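Local coordinates for protein adenylate kinase (Thermus thermophilus, PDB 3CM0) that probably catalyses the reversible transfer of the terminal phosphate of ATP to AMP, giving two ADP, as a monomer with mobile NMP-binding and LID domains, at residues A6-G11 with G84-L89; Q91-D96 with V155-A160; V112-E117 with D168-P173; G18-R23 with E175-I180. One frame throughout, in Å; residues are numbered along the deposited sequence.

Contact 1: A6-G11 with G84-L89; sequences AVIFLG and GFPRTL
Ile8 overlaps the turn at Phe85 and Pro86 with its CG2 methyl, which lies 4.1 Å from Pro86 CD and 3.8 Å from Phe85 O. The two side chains cross at about a right angle, and the methyl is brought there by a first torsion that sets CG2 anti to the backbone N of Ile8, with CG1 (chi1 -69°) beside that N. Leu10, further along strand 4-10, adds a looser approach: its CD2 stops 4.5 Å from Pro86 O. No hydrogen bond spans the segments. Phe9 O and Gly84 N lie 4.3 Å apart, too far to bond; both, and Phe85 O, are buried with no polar partner in the model, so packing alone joins the segments.

The peptide before Pro86 is cis, and CB of Pro86 sits 4.1 Å above one face of the Phe85 ring, toward its rim. The CB of Phe85 leaves its CA away from the strand, and its ring packs on Ile68, Leu69 and Ile72 of helix 65-75. Arg87 NH1 donates to Gly84 O at 3.1 Å, a bent bond (137° at the hydrogen) that ties the guanidinium over the turn. Gly84 has phi 102°, where a CB would press on the carbonyl O of the preceding residue. Gly84 to Arg87 are predicted to bind AMP, so the contact probably seats that loop against the central strand 4-10 of the P-loop kinase core.

Contact 2: Q91-D96 with V155-A160; sequences QAEALD and VGYYEA
The Tyr157 ring has Ala92 CB over one face, 4.0 Å above the plane and offset toward the rim, while Asp96 OD2 lies at its edge near the plane. The Tyr158 ring has Tyr157 CD2 over one face, 3.6 Å above it, and Asp96 OD1 and a water at its edge. Both tyrosines project from helix 137-160 to helix 89-101, two helices of the adenylate kinase CORE whose short segments run at 35° with axes 11.3 Å apart.

Tyr157 contributes the largest share of the buried surface. A chi1 of 180° swings its ring away from its own backbone N and across to helix 89-101, and its hydroxyl donates to Asp96 OD2 at 2.7 Å. The carboxylate is met from above its plane, 43° out of it. On the flank of the same ring Glu93 CG comes to 3.7 Å from Tyr157 CE1, an oblique approach by the aliphatic part of the glutamate. Arg161 makes a cation-pi contact with Tyr157 and a long, weak ion pair with Asp96, which would probably favour the charged carboxylate.

Tyr158 brings its OH to 3.7 Å from Ala92 CB, an approach neither over the ring face nor at its edge, and packs also on Pro86 and Ile8. Its OH is linked to helix 89-101 through one bridging water, which accepts from Tyr158 OH at 2.7 Å and donates to both Ala92 O and Asp96 OD1.

Contact 3: V112-E117 with D168-P173; sequences VEVPEE and DGLGTP
Leu170 and Pro115 reach toward each other tip to tip, with Leu170 CG 3.6 Å from Pro115 CD and the methyl CD1 also touching the proline ring. The other methyl of the leucine, CD2, turns to Val114, whose CG1 lies 3.9 Å away; here the two side chains meet aslant. Leu170 CG stands anti to its carbonyl carbon (chi1 -90°), which brings CG to Pro115, with CD1 and CD2 spread over Pro115 and Val114. Cutting Leu170 back to an alanine removes CG and both methyls, and is likely to open a gap beside Pro115 CD and Val114 CG1.

Val112 and Val114 close on Gly169 from its CA side: Val112 CG1 is 3.7 Å from Gly169 CA and Val114 CG2 is 3.9 Å from Gly169 C. A modelled CB on Gly169 would clash with both, so the close fit depends on glycine. This is the C-terminal end of the parallel strands of the CORE, where strand 104-113 borders edge strand 164-168: Glu113 pairs with Asp168, and Gly169 N donates to Glu113 O at 2.8 Å, 161° at the hydrogen. Beyond the sheet the chain turns into the loop that holds Gly171, predicted to bind ATP. Asp168, the last residue of the strand, makes an Asx turn into that loop, OD1 accepting from Leu170 N at 3.0 Å and met from above the carboxylate plane. The carboxylate of Glu113 forms a salt bridge with Arg166.

Contact 4: G18-R23 with E175-I180; sequences GTQASR and EVYARI
Helix 17-28, which follows the P-loop and holds Gly18 and Thr19 of the predicted ATP site, packs here on the C-terminal helix 173-184; the short segments cross at -62° with axes 10.6 Å apart. The Arg23 guanidinium lies flat on the Tyr177 ring, planes 19° apart and centres 4.0 Å apart, with NE above the ring centre: an off-centre cation-pi stack. The extended arginine chain adds a CH-pi contact, Arg23 CG lying 3.9 Å from the centroid of the Tyr177 ring. Both ends are tied further, Arg23 by salt bridges to Asp174 and Glu27, and Tyr177 OH by a bond to Glu27. A leucine in place of Tyr177 would probably leave the guanidinium without its flat partner and Glu27 without the hydroxyl.

Gln20 is bent at chi2 (-66°), bringing OE1 to the ring edge, 3.3 Å from Tyr177 CD1, while NE2 passes Val176 CB at 3.7 Å and bonds to Pro173 O. Ile180 CD1 crosses aslant and touches Gln20 CB at 3.7 Å. Such packing of the P-loop helix against the C-terminal helix, on one side of the parallel sheet, belongs to the three-layer alpha-beta-alpha core of adenylate kinases.

In the fold
Contact 1 is the most central, its centre about 4 Å from the centre of the chain; the centres of contacts 2 and 4 lie about 13 Å from it and that of contact 3 about 17 Å. Contacts 1 and 4 are buried, yet contact 1 joins its segments by packing alone, with no hydrogen bond across, whereas contact 4 stacks a charged group on a ring. Contacts 2 and 3 are only partly buried and add hydrogen bonds, side chain and water in one, backbone pairing in the other. Contacts 1 and 2 abut, the loop at 84-89 leading into helix 89-101, and strand 4-10 connects contact 1 to contact 3 through Leu10 and Val112. Phe9 packs on Ala21 and Ile180 of contact 4, while Arg179 and Gln20 join contact 4 to contact 3. Contact 2 touches neither contact 3 nor contact 4.

Contact 1: A6-G11 with G84-L89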
loop_
_atom_site.group_PDB
_atom_site.type_symbol
_atom_site.label_atom_id
_atom_site.label_comp_id
_atom_site.label_asym_id
_atom_site.label_seq_id
_atom_site.Cartn_x
_atom_site.Cartn_y
_atom_site.Cartn_z
ATOM N N ALA A 6 12.787 -4.337 0.904
ATOM C CA ALA A 6 11.495 -3.669 0.841
ATOM C C ALA A 6 10.394 -4.692 0.587
ATOM O O ALA A 6 10.643 -5.737 -0.010
ATOM C CB ALA A 6 11.489 -2.632 -0.321
ATOM N N VAL A 7 9.204 -4.375 1.091
ATOM C CA VAL A 7 8.012 -5.175 0.795
ATOM C C VAL A 7 6.885 -4.230 0.420
ATOM O O VAL A 7 6.686 -3.200 1.061
ATOM C CB VAL A 7 7.555 -6.053 1.984
ATOM C CG1 VAL A 7 6.297 -6.860 1.559
ATOM C CG2 VAL A 7 8.655 -7.041 2.349
ATOM N N ILE A 8 6.134 -4.570 -0.640
ATOM C CA ILE A 8 5.021 -3.766 -1.067
ATOM C C ILE A 8 3.758 -4.593 -0.894
ATOM O O ILE A 8 3.759 -5.769 -1.249
ATOM C CB ILE A 8 5.162 -3.405 -2.583
ATOM C CG1 ILE A 8 6.348 -2.438 -2.772
ATOM C CG2 ILE A 8 3.898 -2.769 -3.087
ATOM C CD1 ILE A 8 6.779 -2.238 -4.307
ATOM N N PHE A 9 2.719 -4.001 -0.314
ATOM C CA PHE A 9 1.426 -4.715 -0.153
ATOM C C PHE A 9 0.342 -4.142 -1.064
ATOM O O PHE A 9 0.126 -2.931 -1.081
ATOM C CB PHE A 9 0.908 -4.583 1.304
ATOM C CG PHE A 9 1.577 -5.491 2.271
ATOM C CD1 PHE A 9 0.950 -6.669 2.679
ATOM C CD2 PHE A 9 2.838 -5.189 2.788
ATOM C CE1 PHE A 9 1.570 -7.509 3.598
ATOM C CE2 PHE A 9 3.456 -6.027 3.700
ATOM C CZ PHE A 9 2.830 -7.186 4.108
ATOM N N LEU A 10 -0.365 -5.021 -1.793
ATOM C CA LEU A 10 -1.486 -4.636 -2.657
ATOM C C LEU A 10 -2.721 -5.506 -2.258
ATOM O O LEU A 10 -2.596 -6.663 -1.846
ATOM C CB LEU A 10 -1.174 -4.893 -4.134
ATOM C CG LEU A 10 0.044 -4.170 -4.748
ATOM C CD1 LEU A 10 0.202 -4.642 -6.178
ATOM C CD2 LEU A 10 -0.134 -2.645 -4.689
ATOM N N GLY A 11 -3.897 -4.938 -2.351
ATOM C CA GLY A 11 -5.079 -5.723 -2.009
ATOM C C GLY A 11 -6.290 -4.833 -1.984
ATOM O O GLY A 11 -6.172 -3.631 -1.780
ATOM N N GLY A 84 -0.268 1.123 0.212
ATOM C CA GLY A 84 -0.963 2.281 -0.320
ATOM C C GLY A 84 -0.116 3.030 -1.352
ATOM O O GLY A 84 -0.492 4.129 -1.793
ATOM N N PHE A 85 1.032 2.440 -1.711
ATOM C CA PHE A 85 1.964 2.987 -2.700
ATOM C C PHE A 85 2.792 1.823 -3.280
ATOM O O PHE A 85 3.187 0.923 -2.550
ATOM C CB PHE A 85 2.901 4.033 -2.061
ATOM C CG PHE A 85 3.734 4.783 -3.047
ATOM C CD1 PHE A 85 4.981 4.312 -3.416
ATOM C CD2 PHE A 85 3.258 5.956 -3.633
ATOM C CE1 PHE A 85 5.754 4.986 -4.363
ATOM C CE2 PHE A 85 4.022 6.635 -4.578
ATOM C CZ PHE A 85 5.270 6.149 -4.941
ATOM N N PRO A 86 3.060 1.817 -4.611
ATOM C CA PRO A 86 2.640 2.818 -5.598
ATOM C C PRO A 86 1.164 2.711 -5.949
ATOM O O PRO A 86 0.534 1.683 -5.711
ATOM C CB PRO A 86 3.526 2.521 -6.824
ATOM C CG PRO A 86 3.671 1.039 -6.790
ATOM C CD PRO A 86 3.867 0.755 -5.239
ATOM N N ARG A 87 0.630 3.805 -6.491
ATOM C CA ARG A 87 -0.762 3.844 -6.916
ATOM C C ARG A 87 -0.815 3.826 -8.441
ATOM O O ARG A 87 -1.803 3.416 -9.019
ATOM C CB ARG A 87 -1.456 5.117 -6.401
ATOM C CG ARG A 87 -1.662 5.154 -4.889
ATOM C CD ARG A 87 -2.280 6.490 -4.458
ATOM N NE ARG A 87 -1.359 7.633 -4.553
ATOM C CZ ARG A 87 -0.405 7.919 -3.666
ATOM N NH1 ARG A 87 -0.215 7.157 -2.597
ATOM N NH2 ARG A 87 0.361 8.988 -3.838
ATOM N N THR A 88 0.248 4.277 -9.090
ATOM C CA THR A 88 0.275 4.314 -10.548
ATOM C C THR A 88 1.494 3.619 -11.105
ATOM O O THR A 88 2.485 3.419 -10.422
ATOM C CB THR A 88 0.334 5.746 -11.072
ATOM O OG1 THR A 88 1.627 6.302 -10.753
ATOM C CG2 THR A 88 -0.753 6.619 -10.415
ATOM N N LEU A 89 1.437 3.278 -12.381
ATOM C CA LEU A 89 2.579 2.648 -13.020
ATOM C C LEU A 89 3.790 3.576 -13.034
ATOM O O LEU A 89 4.910 3.141 -12.876
ATOM C CB LEU A 89 2.171 2.266 -14.460
ATOM C CG LEU A 89 2.907 1.152 -15.180
ATOM C CD1 LEU A 89 2.969 -0.089 -14.295
ATOM C CD2 LEU A 89 2.148 0.833 -16.529
#

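Contact 2: Q91-D96 with V155-A160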
loop_
_atom_site.group_PDB
_atom_site.type_symbol
_atom_site.label_atom_id
_atom_site.label_comp_id
_atom_site.label_asym_id
_atom_site.label_seq_id
_atom_site.Cartn_x
_atom_site.Cartn_y
_atom_site.Cartn_z
ATOM N N GLN A 91 4.605 5.674 -10.790
ATOM C CA GLN A 91 5.189 5.606 -9.443
ATOM C C GLN A 91 5.897 4.261 -9.244
ATOM O O GLN A 91 6.952 4.178 -8.591
ATOM C CB GLN A 91 4.075 5.800 -8.395
ATOM C CG GLN A 91 3.582 7.229 -8.279
ATOM C CD GLN A 91 2.242 7.320 -7.538
ATOM O OE1 GLN A 91 1.711 6.310 -7.117
ATOM N NE2 GLN A 91 1.709 8.527 -7.387
ATOM N N ALA A 92 5.339 3.191 -9.811
ATOM C CA ALA A 92 5.975 1.876 -9.659
ATOM C C ALA A 92 7.329 1.906 -10.328
ATOM O O ALA A 92 8.317 1.392 -9.799
ATOM C CB ALA A 92 5.109 0.752 -10.291
ATOM N N GLU A 93 7.383 2.468 -11.535
ATOM C CA GLU A 93 8.653 2.542 -12.233
ATOM C C GLU A 93 9.696 3.404 -11.480
ATOM O O GLU A 93 10.853 3.005 -11.304
ATOM C CB GLU A 93 8.393 3.102 -13.629
ATOM C CG GLU A 93 7.640 2.056 -14.487
ATOM C CD GLU A 93 7.345 2.559 -15.902
ATOM O OE1 GLU A 93 7.900 3.622 -16.249
ATOM O OE2 GLU A 93 6.586 1.887 -16.658
ATOM N N ALA A 94 9.260 4.564 -11.021
ATOM C CA ALA A 94 10.146 5.471 -10.286
ATOM C C ALA A 94 10.632 4.805 -9.002
ATOM O O ALA A 94 11.794 4.935 -8.622
ATOM C CB ALA A 94 9.411 6.757 -9.971
ATOM N N LEU A 95 9.747 4.073 -8.321
ATOM C CA LEU A 95 10.161 3.409 -7.090
ATOM C C LEU A 95 11.180 2.340 -7.378
ATOM O O LEU A 95 12.136 2.154 -6.620
ATOM C CB LEU A 95 8.936 2.806 -6.370
ATOM C CG LEU A 95 9.211 1.992 -5.104
ATOM C CD1 LEU A 95 9.919 2.952 -4.072
ATOM C CD2 LEU A 95 7.903 1.435 -4.486
ATOM N N ASP A 96 11.022 1.603 -8.481
ATOM C CA ASP A 96 12.005 0.566 -8.774
ATOM C C ASP A 96 13.386 1.178 -9.010
ATOM O O ASP A 96 14.414 0.605 -8.616
ATOM C CB ASP A 96 11.600 -0.239 -10.011
ATOM C CG ASP A 96 10.772 -1.497 -9.666
ATOM O OD1 ASP A 96 10.489 -1.783 -8.470
ATOM O OD2 ASP A 96 10.401 -2.199 -10.629
ATOM N N VAL A 155 -0.273 -5.144 -11.054
ATOM C CA VAL A 155 -0.099 -6.588 -10.938
ATOM C C VAL A 155 0.713 -7.102 -12.145
ATOM O O VAL A 155 1.626 -7.903 -11.994
ATOM C CB VAL A 155 -1.480 -7.287 -10.866
ATOM C CG1 VAL A 155 -1.294 -8.793 -10.884
ATOM C CG2 VAL A 155 -2.193 -6.853 -9.599
ATOM N N GLY A 156 0.381 -6.628 -13.346
ATOM C CA GLY A 156 1.111 -7.042 -14.535
ATOM C C GLY A 156 2.573 -6.624 -14.494
ATOM O O GLY A 156 3.461 -7.380 -14.881
ATOM N N TYR A 157 2.812 -5.412 -14.004
ATOM C CA TYR A 157 4.172 -4.877 -13.891
ATOM C C TYR A 157 5.037 -5.753 -12.983
ATOM O O TYR A 157 6.176 -6.133 -13.312
ATOM C CB TYR A 157 4.099 -3.476 -13.298
ATOM C CG TYR A 157 5.442 -2.834 -13.133
ATOM C CD1 TYR A 157 6.063 -2.187 -14.203
ATOM C CD2 TYR A 157 6.100 -2.860 -11.904
ATOM C CE1 TYR A 157 7.314 -1.567 -14.047
ATOM C CE2 TYR A 157 7.367 -2.252 -11.747
ATOM C CZ TYR A 157 7.955 -1.609 -12.820
ATOM O OH TYR A 157 9.171 -0.988 -12.647
ATOM N N TYR A 158 4.489 -6.115 -11.821
ATOM C CA TYR A 158 5.275 -6.928 -10.906
ATOM C C TYR A 158 5.332 -8.403 -11.278
ATOM O O TYR A 158 6.346 -9.048 -11.041
ATOM C CB TYR A 158 4.745 -6.748 -9.468
ATOM C CG TYR A 158 5.007 -5.343 -8.976
ATOM C CD1 TYR A 158 6.337 -4.862 -8.884
ATOM C CD2 TYR A 158 3.963 -4.503 -8.584
ATOM C CE1 TYR A 158 6.588 -3.569 -8.391
ATOM C CE2 TYR A 158 4.217 -3.225 -8.097
ATOM C CZ TYR A 158 5.515 -2.768 -7.995
ATOM O OH TYR A 158 5.771 -1.498 -7.484
ATOM N N GLU A 159 4.251 -8.946 -11.837
ATOM C CA GLU A 159 4.273 -10.346 -12.263
ATOM C C GLU A 159 5.342 -10.559 -13.376
ATOM O O GLU A 159 6.058 -11.573 -13.392
ATOM C CB GLU A 159 2.869 -10.755 -12.762
ATOM C CG GLU A 159 2.756 -12.250 -13.092
ATOM C CD GLU A 159 1.325 -12.669 -13.378
ATOM O OE1 GLU A 159 0.463 -12.508 -12.486
ATOM O OE2 GLU A 159 1.063 -13.161 -14.496
ATOM N N ALA A 160 5.487 -9.575 -14.262
ATOM C CA ALA A 160 6.473 -9.691 -15.358
ATOM C C ALA A 160 7.898 -9.769 -14.801
ATOM O O ALA A 160 8.812 -10.292 -15.435
ATOM C CB ALA A 160 6.342 -8.508 -16.290
HETATM O O HOH W 1 8.248 -0.554 -7.743
#

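Contact 3: V112-E117 with D168-P173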
loop_
_atom_site.group_PDB
_atom_site.type_symbol
_atom_site.label_atom_id
_atom_site.label_comp_id
_atom_site.label_asym_id
_atom_site.label_seq_id
_atom_site.Cartn_x
_atom_site.Cartn_y
_atom_site.Cartn_z
ATOM N N VAL A 112 -2.951 -9.711 -1.683
ATOM C CA VAL A 112 -3.896 -10.482 -0.875
ATOM C C VAL A 112 -5.167 -10.688 -1.678
ATOM O O VAL A 112 -5.827 -9.731 -2.072
ATOM C CB VAL A 112 -4.213 -9.748 0.444
ATOM C CG1 VAL A 112 -5.121 -10.629 1.337
ATOM C CG2 VAL A 112 -2.887 -9.419 1.175
ATOM N N GLU A 113 -5.526 -11.967 -1.875
ATOM C CA GLU A 113 -6.677 -12.320 -2.713
ATOM C C GLU A 113 -7.786 -12.946 -1.889
ATOM O O GLU A 113 -7.532 -13.848 -1.088
ATOM C CB GLU A 113 -6.217 -13.325 -3.780
ATOM C CG GLU A 113 -5.078 -12.793 -4.652
ATOM C CD GLU A 113 -4.669 -13.776 -5.754
ATOM O OE1 GLU A 113 -4.758 -15.010 -5.531
ATOM O OE2 GLU A 113 -4.223 -13.314 -6.815
ATOM N N VAL A 114 -9.000 -12.472 -2.118
ATOM C CA VAL A 114 -10.170 -12.948 -1.353
ATOM C C VAL A 114 -11.337 -13.029 -2.318
ATOM O O VAL A 114 -11.484 -12.173 -3.165
ATOM C CB VAL A 114 -10.519 -11.945 -0.220
ATOM C CG1 VAL A 114 -11.734 -12.430 0.571
ATOM C CG2 VAL A 114 -9.307 -11.797 0.733
ATOM N N PRO A 115 -12.179 -14.077 -2.201
ATOM C CA PRO A 115 -13.331 -14.203 -3.105
ATOM C C PRO A 115 -14.197 -12.953 -2.937
ATOM O O PRO A 115 -14.426 -12.508 -1.812
ATOM C CB PRO A 115 -14.032 -15.463 -2.596
ATOM C CG PRO A 115 -12.962 -16.265 -2.061
ATOM C CD PRO A 115 -12.040 -15.262 -1.346
ATOM N N GLU A 116 -14.730 -12.429 -4.037
ATOM C CA GLU A 116 -15.492 -11.198 -3.964
ATOM C C GLU A 116 -16.711 -11.302 -3.080
ATOM O O GLU A 116 -17.050 -10.351 -2.396
ATOM C CB GLU A 116 -15.896 -10.711 -5.361
ATOM C CG GLU A 116 -16.655 -9.381 -5.296
ATOM C CD GLU A 116 -16.829 -8.692 -6.646
ATOM O OE1 GLU A 116 -17.671 -7.770 -6.738
ATOM O OE2 GLU A 116 -16.120 -9.054 -7.607
ATOM N N GLU A 117 -17.369 -12.456 -3.077
ATOM C CA GLU A 117 -18.541 -12.592 -2.218
ATOM C C GLU A 117 -18.172 -12.393 -0.736
ATOM O O GLU A 117 -18.947 -11.823 0.033
ATOM C CB GLU A 117 -19.203 -13.966 -2.439
ATOM C CG GLU A 117 -18.224 -15.135 -2.326
ATOM C CD GLU A 117 -17.600 -15.601 -3.664
ATOM O OE1 GLU A 117 -17.092 -14.778 -4.480
ATOM O OE2 GLU A 117 -17.611 -16.826 -3.887
ATOM N N ASP A 168 -3.381 -16.237 -0.289
ATOM C CA ASP A 168 -4.809 -16.508 0.019
ATOM C C ASP A 168 -5.183 -15.719 1.281
ATOM O O ASP A 168 -4.683 -15.987 2.365
ATOM C CB ASP A 168 -4.958 -18.019 0.215
ATOM C CG ASP A 168 -6.350 -18.446 0.699
ATOM O OD1 ASP A 168 -7.254 -17.595 0.770
ATOM O OD2 ASP A 168 -6.521 -19.663 1.004
ATOM N N GLY A 169 -6.065 -14.736 1.134
ATOM C CA GLY A 169 -6.436 -13.904 2.272
ATOM C C GLY A 169 -7.630 -14.346 3.095
ATOM O O GLY A 169 -8.107 -13.609 3.971
ATOM N N LEU A 170 -8.126 -15.542 2.810
ATOM C CA LEU A 170 -9.249 -16.093 3.581
ATOM C C LEU A 170 -8.608 -16.848 4.742
ATOM O O LEU A 170 -7.571 -17.481 4.571
ATOM C CB LEU A 170 -10.064 -17.076 2.733
ATOM C CG LEU A 170 -11.220 -16.537 1.911
ATOM C CD1 LEU A 170 -12.011 -17.744 1.382
ATOM C CD2 LEU A 170 -12.135 -15.629 2.787
ATOM N N GLY A 171 -9.216 -16.792 5.929
ATOM C CA GLY A 171 -8.627 -17.492 7.066
ATOM C C GLY A 171 -8.465 -16.514 8.217
ATOM O O GLY A 171 -8.899 -15.378 8.104
ATOM N N THR A 172 -7.879 -16.942 9.330
ATOM C CA THR A 172 -7.707 -16.003 10.438
ATOM C C THR A 172 -6.508 -15.118 10.139
ATOM O O THR A 172 -5.713 -15.432 9.267
ATOM C CB THR A 172 -7.403 -16.706 11.742
ATOM O OG1 THR A 172 -6.163 -17.410 11.616
ATOM C CG2 THR A 172 -8.534 -17.698 12.102
ATOM N N PRO A 173 -6.366 -13.999 10.860
ATOM C CA PRO A 173 -5.228 -13.101 10.633
ATOM C C PRO A 173 -3.926 -13.874 10.757
ATOM O O PRO A 173 -2.977 -13.676 9.994
ATOM C CB PRO A 173 -5.387 -12.067 11.748
ATOM C CG PRO A 173 -6.875 -11.918 11.821
ATOM C CD PRO A 173 -7.343 -13.383 11.780
#

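Contact 4: G18-R23 with E175-I180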
loop_
_atom_site.group_PDB
_atom_site.type_symbol
_atom_site.label_atom_id
_atom_site.label_comp_id
_atom_site.label_asym_id
_atom_site.label_seq_id
_atom_site.Cartn_x
_atom_site.Cartn_y
_atom_site.Cartn_z
ATOM N N GLY A 18 -3.697 -3.893 5.109
ATOM C CA GLY A 18 -3.021 -2.884 5.915
ATOM C C GLY A 18 -2.644 -3.406 7.286
ATOM O O GLY A 18 -1.564 -3.139 7.818
ATOM N N THR A 19 -3.563 -4.148 7.885
ATOM C CA THR A 19 -3.313 -4.717 9.181
ATOM C C THR A 19 -2.177 -5.711 9.105
ATOM O O THR A 19 -1.375 -5.777 10.039
ATOM C CB THR A 19 -4.567 -5.428 9.733
ATOM O OG1 THR A 19 -5.636 -4.479 9.847
ATOM C CG2 THR A 19 -4.277 -6.029 11.101
ATOM N N GLN A 20 -2.084 -6.475 8.005
ATOM C CA GLN A 20 -1.001 -7.459 7.873
ATOM C C GLN A 20 0.339 -6.701 7.657
ATOM O O GLN A 20 1.380 -7.120 8.146
ATOM C CB GLN A 20 -1.223 -8.395 6.664
ATOM C CG GLN A 20 -2.424 -9.345 6.797
ATOM C CD GLN A 20 -2.216 -10.350 7.918
ATOM O OE1 GLN A 20 -1.105 -10.505 8.415
ATOM N NE2 GLN A 20 -3.286 -11.037 8.319
ATOM N N ALA A 21 0.302 -5.628 6.876
ATOM C CA ALA A 21 1.522 -4.828 6.658
ATOM C C ALA A 21 1.988 -4.297 8.015
ATOM O O ALA A 21 3.172 -4.281 8.316
ATOM C CB ALA A 21 1.205 -3.670 5.733
ATOM N N SER A 22 1.038 -3.824 8.817
ATOM C CA SER A 22 1.384 -3.278 10.130
ATOM C C SER A 22 1.963 -4.328 11.057
ATOM O O SER A 22 2.871 -4.052 11.855
ATOM C CB SER A 22 0.157 -2.633 10.758
ATOM O OG SER A 22 -0.146 -1.421 10.098
ATOM N N ARG A 23 1.453 -5.550 10.961
ATOM C CA ARG A 23 1.978 -6.605 11.803
ATOM C C ARG A 23 3.359 -7.069 11.367
ATOM O O ARG A 23 4.228 -7.320 12.202
ATOM C CB ARG A 23 1.019 -7.789 11.853
ATOM C CG ARG A 23 1.620 -9.006 12.555
ATOM C CD ARG A 23 0.514 -9.973 12.901
ATOM N NE ARG A 23 1.025 -11.206 13.481
ATOM C CZ ARG A 23 0.278 -12.293 13.666
ATOM N NH1 ARG A 23 -1.001 -12.286 13.322
ATOM N NH2 ARG A 23 0.816 -13.391 14.166
ATOM N N GLU A 175 -3.418 -17.067 10.167
ATOM C CA GLU A 175 -3.199 -17.939 9.008
ATOM C C GLU A 175 -2.707 -17.142 7.796
ATOM O O GLU A 175 -1.802 -17.573 7.089
ATOM C CB GLU A 175 -4.484 -18.662 8.608
ATOM C CG GLU A 175 -5.041 -19.521 9.762
ATOM C CD GLU A 175 -6.352 -20.215 9.417
ATOM O OE1 GLU A 175 -7.310 -19.555 8.970
ATOM O OE2 GLU A 175 -6.428 -21.446 9.617
ATOM N N VAL A 176 -3.329 -16.006 7.552
ATOM C CA VAL A 176 -2.920 -15.183 6.401
ATOM C C VAL A 176 -1.487 -14.665 6.641
ATOM O O VAL A 176 -0.624 -14.673 5.738
ATOM C CB VAL A 176 -3.897 -14.018 6.231
ATOM C CG1 VAL A 176 -3.405 -13.080 5.079
ATOM C CG2 VAL A 176 -5.291 -14.577 5.886
ATOM N N TYR A 177 -1.214 -14.243 7.872
ATOM C CA TYR A 177 0.129 -13.764 8.214
ATOM C C TYR A 177 1.192 -14.833 7.953
ATOM O O TYR A 177 2.275 -14.562 7.397
ATOM C CB TYR A 177 0.157 -13.344 9.676
ATOM C CG TYR A 177 1.452 -12.695 10.093
ATOM C CD1 TYR A 177 1.833 -11.454 9.561
ATOM C CD2 TYR A 177 2.294 -13.310 11.011
ATOM C CE1 TYR A 177 3.022 -10.848 9.942
ATOM C CE2 TYR A 177 3.501 -12.699 11.403
ATOM C CZ TYR A 177 3.848 -11.472 10.863
ATOM O OH TYR A 177 5.022 -10.856 11.245
ATOM N N ALA A 178 0.902 -16.073 8.353
ATOM C CA ALA A 178 1.847 -17.158 8.119
ATOM C C ALA A 178 2.104 -17.338 6.624
ATOM O O ALA A 178 3.230 -17.619 6.206
ATOM C CB ALA A 178 1.310 -18.503 8.713
ATOM N N ARG A 179 1.055 -17.223 5.815
ATOM C CA ARG A 179 1.225 -17.381 4.375
ATOM C C ARG A 179 2.065 -16.253 3.798
ATOM O O ARG A 179 2.873 -16.471 2.890
ATOM C CB ARG A 179 -0.141 -17.410 3.666
ATOM C CG ARG A 179 -0.984 -18.648 4.025
ATOM C CD ARG A 179 -2.457 -18.464 3.573
ATOM N NE ARG A 179 -3.308 -19.571 4.024
ATOM C CZ ARG A 179 -4.623 -19.494 4.205
ATOM N NH1 ARG A 179 -5.286 -18.351 3.988
ATOM N NH2 ARG A 179 -5.288 -20.586 4.576
ATOM N N ILE A 180 1.864 -15.043 4.299
ATOM C CA ILE A 180 2.657 -13.909 3.790
ATOM C C ILE A 180 4.150 -14.133 4.123
ATOM O O ILE A 180 5.026 -13.945 3.271
ATOM C CB ILE A 180 2.178 -12.592 4.432
ATOM C CG1 ILE A 180 0.829 -12.216 3.850
ATOM C CG2 ILE A 180 3.253 -11.455 4.250
ATOM C CD1 ILE A 180 0.064 -11.177 4.668
#